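Local coordinates for isomaltose glucohydrolase (Kribbella flavida, PDB 5Z3E), which hydrolyses the alpha-1,6-glucosidic linkage of isomaltose from the non-reducing end, releasing beta-D-glucose and D-glucose inside the cell, at residues A[175-189]-A[228-241]. The protein carries 1 engineered substitution. Sequence-based numbering, arbitrary orientation.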
ATOM      1  N   ARG A 175       0.750   1.168 -20.824  1.00  6.53           N
ATOM      2  CA  ARG A 175       2.120   1.657 -20.891  1.00  6.42           C
ATOM      3  C   ARG A 175       2.227   3.171 -20.813  1.00  6.25           C
ATOM      4  O   ARG A 175       3.150   3.681 -20.160  1.00  6.47           O
ATOM      5  CB  ARG A 175       2.792   1.122 -22.158  1.00  6.70           C
ATOM      6  CG  ARG A 175       4.134   1.756 -22.493  1.00  7.38           C
ATOM      7  CD  ARG A 175       5.227   1.426 -21.476  1.00  7.48           C
ATOM      8  NE  ARG A 175       6.497   2.020 -21.910  1.00  8.31           N
ATOM      9  CZ  ARG A 175       7.272   1.528 -22.870  1.00  8.84           C
ATOM     10  NH1 ARG A 175       7.059   0.314 -23.356  1.00  9.37           N
ATOM     11  NH2 ARG A 175       8.297   2.243 -23.315  1.00 10.50           N
ATOM     12  N   ALA A 176       1.361   3.916 -21.504  1.00  6.46           N
ATOM     13  CA  ALA A 176       1.537   5.362 -21.495  1.00  6.77           C
ATOM     14  C   ALA A 176       1.323   5.922 -20.091  1.00  6.45           C
ATOM     15  O   ALA A 176       1.971   6.899 -19.706  1.00  7.05           O
ATOM     16  CB  ALA A 176       0.679   6.024 -22.540  1.00  7.46           C
ATOM     17  N   GLY A 177       0.446   5.307 -19.298  1.00  6.53           N
ATOM     18  CA  GLY A 177       0.294   5.698 -17.903  1.00  6.74           C
ATOM     19  C   GLY A 177       1.496   5.286 -17.042  1.00  6.25           C
ATOM     20  O   GLY A 177       1.965   6.067 -16.217  1.00  6.62           O
ATOM     21  N   ILE A 178       1.999   4.079 -17.290  1.00  6.15           N
ATOM     22  CA  ILE A 178       3.257   3.654 -16.671  1.00  6.17           C
ATOM     23  C   ILE A 178       4.354   4.680 -16.925  1.00  6.13           C
ATOM     24  O   ILE A 178       5.104   5.026 -16.003  1.00  6.62           O
ATOM     25  CB  ILE A 178       3.641   2.243 -17.180  1.00  6.40           C
ATOM     26  CG1 ILE A 178       2.695   1.190 -16.572  1.00  7.15           C
ATOM     27  CG2 ILE A 178       5.101   1.940 -16.895  1.00  6.99           C
ATOM     28  CD1 ILE A 178       2.793  -0.179 -17.207  1.00  7.98           C
ATOM     29  N   ASP A 179       4.474   5.167 -18.159  1.00  6.17           N
ATOM     30  CA  ASP A 179       5.527   6.113 -18.491  1.00  6.47           C
ATOM     31  C   ASP A 179       5.416   7.383 -17.659  1.00  6.29           C
ATOM     32  O   ASP A 179       6.445   7.941 -17.235  1.00  6.97           O
ATOM     33  CB  ASP A 179       5.472   6.478 -19.972  1.00  6.85           C
ATOM     34  CG  ASP A 179       5.959   5.389 -20.920  1.00  7.17           C
ATOM     35  OD1 ASP A 179       6.644   4.451 -20.482  1.00  7.73           O
ATOM     36  OD2 ASP A 179       5.680   5.527 -22.146  1.00  8.75           O
ATOM     37  N   VAL A 180       4.202   7.888 -17.447  1.00  6.52           N
ATOM     38  CA  VAL A 180       4.019   9.075 -16.620  1.00  6.68           C
ATOM     39  C   VAL A 180       4.509   8.806 -15.190  1.00  6.37           C
ATOM     40  O   VAL A 180       5.247   9.603 -14.604  1.00  7.04           O
ATOM     41  CB  VAL A 180       2.550   9.546 -16.621  1.00  6.82           C
ATOM     42  CG1 VAL A 180       2.335  10.686 -15.657  1.00  7.94           C
ATOM     43  CG2 VAL A 180       2.123   9.960 -18.010  1.00  7.30           C
ATOM     44  N   ALA A 181       4.073   7.679 -14.615  1.00  6.48           N
ATOM     45  CA  ALA A 181       4.465   7.350 -13.251  1.00  6.57           C
ATOM     46  C   ALA A 181       5.969   7.167 -13.115  1.00  6.12           C
ATOM     47  O   ALA A 181       6.564   7.627 -12.128  1.00  6.59           O
ATOM     48  CB  ALA A 181       3.725   6.104 -12.789  1.00  7.10           C
ATOM     49  N   VAL A 182       6.589   6.477 -14.069  1.00  6.31           N
ATOM     50  CA  VAL A 182       8.027   6.274 -14.013  1.00  6.22           C
ATOM     51  C   VAL A 182       8.757   7.601 -14.087  1.00  6.32           C
ATOM     52  O   VAL A 182       9.655   7.877 -13.289  1.00  6.80           O
ATOM     53  CB  VAL A 182       8.524   5.314 -15.116  1.00  6.66           C
ATOM     54  CG1 VAL A 182      10.033   5.321 -15.183  1.00  7.54           C
ATOM     55  CG2 VAL A 182       8.014   3.905 -14.887  1.00  6.97           C
ATOM     56  N   ASP A 183       8.406   8.442 -15.056  1.00  6.67           N
ATOM     57  CA  ASP A 183       9.098   9.724 -15.188  1.00  7.37           C
ATOM     58  C   ASP A 183       8.977  10.534 -13.898  1.00  6.99           C
ATOM     59  O   ASP A 183       9.930  11.184 -13.467  1.00  7.76           O
ATOM     60  CB  ASP A 183       8.537  10.518 -16.364  1.00  7.97           C
ATOM     61  CG  ASP A 183       8.987  10.011 -17.731  1.00  9.10           C
ATOM     62  OD1 ASP A 183       9.973   9.261 -17.825  1.00 10.53           O
ATOM     63  OD2 ASP A 183       8.362  10.471 -18.721  1.00 11.06           O
ATOM     64  N   TYR A 184       7.788  10.538 -13.305  1.00  6.85           N
ATOM     65  CA  TYR A 184       7.550  11.273 -12.066  1.00  6.83           C
ATOM     66  C   TYR A 184       8.434  10.732 -10.939  1.00  6.69           C
ATOM     67  O   TYR A 184       9.091  11.509 -10.229  1.00  7.40           O
ATOM     68  CB  TYR A 184       6.070  11.153 -11.734  1.00  7.13           C
ATOM     69  CG  TYR A 184       5.609  11.949 -10.534  1.00  7.10           C
ATOM     70  CD1 TYR A 184       5.590  13.329 -10.542  1.00  7.50           C
ATOM     71  CD2 TYR A 184       5.128  11.317  -9.392  1.00  7.91           C
ATOM     72  CE1 TYR A 184       5.116  14.060  -9.469  1.00  7.49           C
ATOM     73  CE2 TYR A 184       4.634  12.029  -8.318  1.00  8.04           C
ATOM     74  CZ  TYR A 184       4.614  13.403  -8.360  1.00  7.67           C
ATOM     75  OH  TYR A 184       4.098  14.178  -7.365  1.00  8.36           O
ATOM     76  N   LEU A 185       8.446   9.416 -10.752  1.00  6.56           N
ATOM     77  CA  LEU A 185       9.217   8.838  -9.671  1.00  6.54           C
ATOM     78  C   LEU A 185      10.709   8.967  -9.853  1.00  6.65           C
ATOM     79  O   LEU A 185      11.435   9.176  -8.881  1.00  7.36           O
ATOM     80  CB  LEU A 185       8.825   7.380  -9.465  1.00  6.83           C
ATOM     81  CG  LEU A 185       7.415   7.157  -8.935  1.00  7.42           C
ATOM     82  CD1 LEU A 185       7.097   5.689  -8.902  1.00  9.16           C
ATOM     83  CD2 LEU A 185       7.234   7.806  -7.576  1.00  8.19           C
ATOM     84  N   LEU A 186      11.201   8.863 -11.090  1.00  6.69           N
ATOM     85  CA  LEU A 186      12.636   9.030 -11.303  1.00  7.29           C
ATOM     86  C   LEU A 186      13.077  10.434 -10.885  1.00  7.75           C
ATOM     87  O   LEU A 186      14.194  10.616 -10.424  1.00  8.99           O
ATOM     88  CB  LEU A 186      13.025   8.746 -12.749  1.00  7.51           C
ATOM     89  CG  LEU A 186      12.891   7.298 -13.200  1.00  8.09           C
ATOM     90  CD1 LEU A 186      13.182   7.212 -14.685  1.00  9.92           C
ATOM     91  CD2 LEU A 186      13.809   6.367 -12.443  1.00 10.07           C
ATOM     92  N   ALA A 187      12.213  11.424 -11.072  1.00  7.77           N
ATOM     93  CA  ALA A 187      12.527  12.794 -10.694  1.00  8.47           C
ATOM     94  C   ALA A 187      12.398  13.062  -9.209  1.00  7.95           C
ATOM     95  O   ALA A 187      13.139  13.895  -8.682  1.00  9.47           O
ATOM     96  CB  ALA A 187      11.633  13.747 -11.458  1.00 10.02           C
ATOM     97  N   PHE A 188      11.445  12.419  -8.532  1.00  7.50           N
ATOM     98  CA  PHE A 188      11.026  12.859  -7.203  1.00  7.83           C
ATOM     99  C   PHE A 188      11.156  11.814  -6.108  1.00  8.09           C
ATOM    100  O   PHE A 188      10.714  12.046  -4.982  1.00  9.32           O
ATOM    101  CB  PHE A 188       9.611  13.437  -7.267  1.00  9.10           C
ATOM    102  CG  PHE A 188       9.511  14.644  -8.147  1.00  9.39           C
ATOM    103  CD1 PHE A 188      10.237  15.778  -7.859  1.00 10.74           C
ATOM    104  CD2 PHE A 188       8.709  14.651  -9.278  1.00  9.84           C
ATOM    105  CE1 PHE A 188      10.167  16.879  -8.650  1.00 12.52           C
ATOM    106  CE2 PHE A 188       8.643  15.751 -10.084  1.00 11.28           C
ATOM    107  CZ  PHE A 188       9.362  16.862  -9.786  1.00 12.76           C
ATOM    108  N   TRP A 189      11.800  10.684  -6.382  1.00  8.08           N
ATOM    109  CA  TRP A 189      11.892   9.629  -5.393  1.00  9.33           C
ATOM    110  C   TRP A 189      12.559  10.065  -4.095  1.00  9.55           C
ATOM    111  O   TRP A 189      12.232   9.521  -3.042  1.00 11.90           O
ATOM    112  CB  TRP A 189      12.610   8.428  -5.962  1.00 10.29           C
ATOM    113  CG  TRP A 189      14.025   8.683  -6.209  1.00 10.41           C
ATOM    114  CD1 TRP A 189      14.596   9.169  -7.355  1.00 10.99           C
ATOM    115  CD2 TRP A 189      15.097   8.483  -5.280  1.00 12.37           C
ATOM    116  NE1 TRP A 189      15.949   9.268  -7.199  1.00 12.85           N
ATOM    117  CE2 TRP A 189      16.266   8.854  -5.923  1.00 12.54           C
ATOM    118  CE3 TRP A 189      15.167   8.035  -3.949  1.00 13.93           C
ATOM    119  CZ2 TRP A 189      17.531   8.748  -5.292  1.00 14.90           C
ATOM    120  CZ3 TRP A 189      16.372   7.957  -3.317  1.00 15.60           C
ATOM    121  CH2 TRP A 189      17.525   8.333  -3.983  1.00 13.91           C
ATOM    122  N   ALA A 228      12.010   0.016 -22.981  1.00 10.11           N
ATOM    123  CA  ALA A 228      11.568   1.328 -22.551  1.00  9.89           C
ATOM    124  C   ALA A 228      12.773   2.234 -22.366  1.00  9.53           C
ATOM    125  O   ALA A 228      13.827   1.796 -21.890  1.00  9.99           O
ATOM    126  CB  ALA A 228      10.803   1.227 -21.251  1.00 10.61           C
ATOM    127  N   PRO A 229      12.644   3.526 -22.689  1.00 10.02           N
ATOM    128  CA  PRO A 229      13.805   4.414 -22.568  1.00 10.43           C
ATOM    129  C   PRO A 229      14.354   4.537 -21.161  1.00  9.24           C
ATOM    130  O   PRO A 229      15.535   4.806 -20.976  1.00 10.99           O
ATOM    131  CB  PRO A 229      13.284   5.771 -23.088  1.00 13.45           C
ATOM    132  CG  PRO A 229      11.897   5.599 -23.195  1.00 20.75           C
ATOM    133  CD  PRO A 229      11.484   4.201 -23.285  1.00 12.32           C
ATOM    134  N   TRP A 230      13.503   4.330 -20.171  1.00  8.41           N
ATOM    135  CA  TRP A 230      13.832   4.435 -18.760  1.00  8.05           C
ATOM    136  C   TRP A 230      14.243   3.107 -18.140  1.00  7.32           C
ATOM    137  O   TRP A 230      14.462   3.052 -16.921  1.00  7.64           O
ATOM    138  CB  TRP A 230      12.646   5.052 -17.998  1.00  8.02           C
ATOM    139  CG  TRP A 230      11.290   4.526 -18.392  1.00  7.85           C
ATOM    140  CD1 TRP A 230      10.329   5.225 -19.066  1.00  9.06           C
ATOM    141  CD2 TRP A 230      10.734   3.224 -18.158  1.00  7.30           C
ATOM    142  NE1 TRP A 230       9.212   4.474 -19.234  1.00  9.30           N
ATOM    143  CE2 TRP A 230       9.421   3.236 -18.692  1.00  8.20           C
ATOM    144  CE3 TRP A 230      11.180   2.061 -17.536  1.00  7.56           C
ATOM    145  CZ2 TRP A 230       8.586   2.129 -18.637  1.00  9.00           C
ATOM    146  CZ3 TRP A 230      10.349   0.966 -17.491  1.00  8.67           C
ATOM    147  CH2 TRP A 230       9.061   1.014 -18.039  1.00  9.06           C
ATOM    148  N   SER A 231      14.365   2.032 -18.923  1.00  7.87           N
ATOM    149  CA  SER A 231      14.601   0.718 -18.355  1.00  8.22           C
ATOM    150  C   SER A 231      15.787   0.692 -17.380  1.00  7.79           C
ATOM    151  O   SER A 231      15.649   0.288 -16.226  1.00  8.51           O
ATOM    152  CB  SER A 231      14.801  -0.309 -19.471  1.00  9.71           C
ATOM    153  OG  SER A 231      15.118  -1.568 -18.949  1.00 10.46           O
ATOM    154  N   ALA A 232      16.967   1.066 -17.848  1.00  8.08           N
ATOM    155  CA  ALA A 232      18.148   1.024 -16.991  1.00  8.41           C
ATOM    156  C   ALA A 232      18.021   1.972 -15.818  1.00  7.40           C
ATOM    157  O   ALA A 232      18.430   1.657 -14.687  1.00  7.91           O
ATOM    158  CB  ALA A 232      19.395   1.363 -17.814  1.00 10.22           C
ATOM    159  N   ALA A 233      17.498   3.165 -16.067  1.00  7.67           N
ATOM    160  CA  ALA A 233      17.398   4.181 -15.036  1.00  8.04           C
ATOM    161  C   ALA A 233      16.605   3.676 -13.840  1.00  7.36           C
ATOM    162  O   ALA A 233      16.929   4.006 -12.697  1.00  7.92           O
ATOM    163  CB  ALA A 233      16.784   5.446 -15.597  1.00  9.27           C
ATOM    164  N   THR A 234      15.539   2.902 -14.089  1.00  6.82           N
ATOM    165  CA  THR A 234      14.717   2.436 -12.980  1.00  6.51           C
ATOM    166  C   THR A 234      15.520   1.586 -12.004  1.00  6.71           C
ATOM    167  O   THR A 234      15.357   1.716 -10.792  1.00  7.28           O
ATOM    168  CB  THR A 234      13.458   1.727 -13.458  1.00  6.62           C
ATOM    169  OG1 THR A 234      13.747   0.537 -14.168  1.00  7.59           O
ATOM    170  CG2 THR A 234      12.558   2.672 -14.237  1.00  7.36           C
ATOM    171  N   LEU A 235      16.379   0.701 -12.517  1.00  6.75           N
ATOM    172  CA  LEU A 235      17.176  -0.135 -11.619  1.00  6.73           C
ATOM    173  C   LEU A 235      18.293   0.654 -10.944  1.00  6.69           C
ATOM    174  O   LEU A 235      18.664   0.346  -9.806  1.00  7.03           O
ATOM    175  CB  LEU A 235      17.698  -1.380 -12.304  1.00  7.57           C
ATOM    176  CG  LEU A 235      16.621  -2.335 -12.808  1.00  8.52           C
ATOM    177  CD1 LEU A 235      17.243  -3.643 -13.230  1.00 10.52           C
ATOM    178  CD2 LEU A 235      15.516  -2.577 -11.765  1.00  9.86           C
ATOM    179  N   GLN A 236      18.846   1.653 -11.627  1.00  7.08           N
ATOM    180  CA  GLN A 236      19.878   2.472 -11.014  1.00  7.46           C
ATOM    181  C   GLN A 236      19.293   3.298  -9.859  1.00  7.18           C
ATOM    182  O   GLN A 236      19.899   3.398  -8.796  1.00  7.57           O
ATOM    183  CB  GLN A 236      20.566   3.342 -12.039  1.00  8.28           C
ATOM    184  CG  GLN A 236      21.917   3.847 -11.515  1.00  9.34           C
ATOM    185  CD  GLN A 236      23.010   2.768 -11.498  1.00  9.37           C
ATOM    186  OE1 GLN A 236      23.256   2.134 -12.517  1.00 11.12           O
ATOM    187  NE2 GLN A 236      23.648   2.516 -10.379  1.00 10.50           N
ATOM    188  N   VAL A 237      18.106   3.879 -10.066  1.00  7.08           N
ATOM    189  CA  VAL A 237      17.450   4.629  -8.998  1.00  7.16           C
ATOM    190  C   VAL A 237      17.035   3.683  -7.873  1.00  6.79           C
ATOM    191  O   VAL A 237      17.194   4.031  -6.700  1.00  7.10           O
ATOM    192  CB  VAL A 237      16.289   5.477  -9.529  1.00  7.67           C
ATOM    193  CG1 VAL A 237      15.408   5.981  -8.398  1.00  8.36           C
ATOM    194  CG2 VAL A 237      16.836   6.625 -10.345  1.00  9.08           C
ATOM    195  N   ALA A 238      16.536   2.491  -8.189  1.00  6.58           N
ATOM    196  CA  ALA A 238      16.225   1.544  -7.128  1.00  6.87           C
ATOM    197  C   ALA A 238      17.473   1.277  -6.272  1.00  6.63           C
ATOM    198  O   ALA A 238      17.387   1.189  -5.043  1.00  6.91           O
ATOM    199  CB  ALA A 238      15.630   0.276  -7.683  1.00  6.97           C
ATOM    200  N   ALA A 239      18.646   1.140  -6.895  1.00  6.75           N
ATOM    201  CA  ALA A 239      19.878   0.952  -6.148  1.00  6.95           C
ATOM    202  C   ALA A 239      20.196   2.167  -5.272  1.00  6.88           C
ATOM    203  O   ALA A 239      20.690   1.996  -4.152  1.00  7.37           O
ATOM    204  CB  ALA A 239      21.031   0.630  -7.101  1.00  7.74           C
ATOM    205  N   ARG A 240      19.939   3.371  -5.786  0.52  6.97           N
ATOM    206  CA  ARG A 240      20.118   4.590  -5.005  0.52  7.32           C
ATOM    207  C   ARG A 240      19.205   4.613  -3.788  0.52  6.80           C
ATOM    208  O   ARG A 240      19.613   5.052  -2.704  0.52  7.43           O
ATOM    209  CB  ARG A 240      19.862   5.821  -5.871  0.52  8.07           C
ATOM    210  CG  ARG A 240      20.866   6.015  -6.996  0.52 10.02           C
ATOM    211  CD  ARG A 240      20.660   7.275  -7.798  0.52 16.30           C
ATOM    212  NE  ARG A 240      21.696   7.381  -8.811  0.52 21.09           N
ATOM    213  CZ  ARG A 240      21.610   7.348 -10.160  0.52 26.78           C
ATOM    214  NH1 ARG A 240      20.455   6.986 -10.772  0.52 20.24           N
ATOM    215  NH2 ARG A 240      22.734   7.437 -10.916  0.52 26.01           N
ATOM    216  N   ILE A 241      17.965   4.148  -3.933  1.00  6.72           N
ATOM    217  CA  ILE A 241      17.057   4.048  -2.809  1.00  6.77           C
ATOM    218  C   ILE A 241      17.640   3.115  -1.752  1.00  6.44           C
ATOM    219  O   ILE A 241      17.657   3.427  -0.562  1.00  7.14           O
ATOM    220  CB  ILE A 241      15.665   3.581  -3.255  1.00  6.96           C
ATOM    221  CG1 ILE A 241      14.983   4.661  -4.103  1.00  7.73           C
ATOM    222  CG2 ILE A 241      14.826   3.228  -2.040  1.00  7.87           C
ATOM    223  CD1 ILE A 241      13.725   4.212  -4.808  1.00  8.42           C
TER
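W230, in the type I turn leading into helix 231-241, makes a polar join with D179 of helix 175-188; the axes of the two helical segments run 37° apart. NE1 of W230 donates to OD1 of D179 over 2.9 Å, the acceptor lying in the indole plane while the nitrogen sits above the carboxylate plane. NE of R175, one helical turn earlier, reaches the same OD1 over 2.8 Å from the opposite face in a salt bridge, so one oxygen is gripped by two donors. The bend of the arginine at chi2 (67°) also sets its NH2 3.4 Å from CB of A228, a small residue that fits between guanidinium and indole.

Apolar contacts fill the rest. Indole suits position 230 because it adds a broad face to its N-H: CG1 of V182 lies over one side as a CH-pi contact, while A228 CB covers the other. Branched L186 rests CD1 against CB of A233 and CD2 against CG2 of V237. Beta-branched V237 serves two partners, its CG1 sitting over the pyrrole ring of W189, 3.5 Å from the centroid; CG1 of I241 packs against CE3 of W189. A phenylalanine replacing W230 would probably cost D179 OD1 its indole donor, leaving the salt bridge to R175, and open a gap beside V182.

Helix 206-220 backs W230 and V237. This is plain helix packing in the (alpha/alpha)6-type catalytic domain, away from the annotated sites: an apolar seam with an indole at each end, where the bond to D179, with V182 and A228 on the two faces, would hold the rotation of W230.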